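Local atomic coordinates of aldehyde dehydrogenase (Burkholderia vietnamiensis, PDB entry 5KF0), a protein that probably oxidises aldehydes to carboxylic acids with a nicotinamide cofactor, and binds NADPH. Residues V314-T317 with R318-K321. Residues are numbered along the deposited sequence; the frame is centred on the assembly and turned at random.
Sequences VAKT and RSLK
R318 N bonds back to V314 O at 3.0 Å, a regular i to i+4 helical link, and the next turn tightens: S319 N gives its better bond to K316 O and a weak one to A315 O, and L320 N reaches T317 O at 3.3 Å. V314 and R318 lie side by side, one turn apart. V314 CG1 sits over one face of the R318 guanidinium, toward its rim, 3.6 Å from NH1. The arginine chain is extended from CG to NE, which carries the flat group out along the valine. S319 has chi1 75°, with OG between its own N and carbonyl carbon. This turns the hydroxyl back to K316 O, and OG donates to it at 2.6 Å, tilted only 17° from the carbonyl plane. K316 O thus takes two bonds from one serine. A water joins the S319 and K316 side chains: it donates to S319 OG and accepts from K316 NZ at 2.9 Å. NZ also bonds to a bound methylpentanediol. L320 CG rests on K316 O at 3.5 Å. T317 is buried, and its OG1 bonds to L313 O, one turn earlier. T317 and L320 both touch Y286 and A371, while V314 meets L373. Three-residue bonds at S319 and L320 follow the four-residue bond of R318 where helix 306-319 gives way to a turn, near the surface of the protein; this part of the aldehyde dehydrogenase fold packs on helix 274-286 and on the paired strands 357-360 and 368-375.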
loop_
_atom_site.group_PDB
_atom_site.type_symbol
_atom_site.label_atom_id
_atom_site.label_comp_id
_atom_site.label_asym_id
_atom_site.label_seq_id
_atom_site.Cartn_x
_atom_site.Cartn_y
_atom_site.Cartn_z
ATOM N N VAL A 314 42.161 18.076 -6.280
ATOM C CA VAL A 314 43.088 18.990 -5.614
ATOM C C VAL A 314 42.834 20.420 -6.078
ATOM O O VAL A 314 42.736 21.352 -5.266
ATOM C CB VAL A 314 44.545 18.552 -5.864
ATOM C CG1 VAL A 314 45.528 19.677 -5.541
ATOM C CG2 VAL A 314 44.862 17.307 -5.044
ATOM N N ALA A 315 42.673 20.613 -7.390
ATOM C CA ALA A 315 42.429 21.958 -7.904
ATOM C C ALA A 315 41.091 22.498 -7.415
ATOM O O ALA A 315 40.990 23.669 -7.020
ATOM C CB ALA A 315 42.472 21.952 -9.430
ATOM N N LYS A 316 40.050 21.662 -7.440
ATOM C CA LYS A 316 38.741 22.102 -6.971
ATOM C C LYS A 316 38.785 22.453 -5.489
ATOM O O LYS A 316 38.271 23.502 -5.078
ATOM C CB LYS A 316 37.698 21.015 -7.250
ATOM C CG LYS A 316 36.277 21.378 -6.826
ATOM C CD LYS A 316 35.695 22.432 -7.751
ATOM C CE LYS A 316 34.292 22.833 -7.339
ATOM N NZ LYS A 316 33.733 23.819 -8.306
ATOM N N THR A 317 39.435 21.608 -4.682
ATOM C CA THR A 317 39.507 21.846 -3.239
ATOM C C THR A 317 40.239 23.148 -2.936
ATOM O O THR A 317 39.817 23.924 -2.070
ATOM C CB THR A 317 40.196 20.666 -2.549
ATOM O OG1 THR A 317 39.429 19.476 -2.762
ATOM C CG2 THR A 317 40.341 20.903 -1.040
ATOM N N ARG A 318 41.336 23.403 -3.643
ATOM C CA ARG A 318 42.074 24.645 -3.441
ATOM C C ARG A 318 41.251 25.865 -3.835
ATOM O O ARG A 318 41.492 26.967 -3.324
ATOM C CB ARG A 318 43.382 24.602 -4.231
ATOM C CG ARG A 318 44.403 23.663 -3.630
ATOM C CD ARG A 318 45.647 23.552 -4.493
ATOM N NE ARG A 318 46.714 22.873 -3.767
ATOM C CZ ARG A 318 47.766 22.303 -4.344
ATOM N NH1 ARG A 318 47.897 22.318 -5.669
ATOM N NH2 ARG A 318 48.684 21.709 -3.592
ATOM N N SER A 319 40.279 25.695 -4.734
ATOM C CA SER A 319 39.506 26.832 -5.217
ATOM C C SER A 319 38.419 27.280 -4.250
ATOM O O SER A 319 37.856 28.367 -4.439
ATOM C CB SER A 319 38.869 26.509 -6.570
ATOM O OG SER A 319 37.761 25.633 -6.421
ATOM N N LEU A 320 38.113 26.492 -3.222
ATOM C CA LEU A 320 36.969 26.792 -2.366
ATOM C C LEU A 320 37.286 27.938 -1.413
ATOM O O LEU A 320 38.266 27.889 -0.661
ATOM C CB LEU A 320 36.546 25.556 -1.574
ATOM C CG LEU A 320 36.218 24.328 -2.422
ATOM C CD1 LEU A 320 35.901 23.148 -1.512
ATOM C CD2 LEU A 320 35.049 24.617 -3.363
ATOM N N LYS A 321 36.419 28.947 -1.412
ATOM C CA LYS A 321 36.635 30.151 -0.620
ATOM C C LYS A 321 36.299 29.917 0.854
ATOM O O LYS A 321 35.204 29.453 1.185
ATOM C CB LYS A 321 35.784 31.291 -1.180
HETATM O O HOH W 1 35.312 26.123 -7.480
#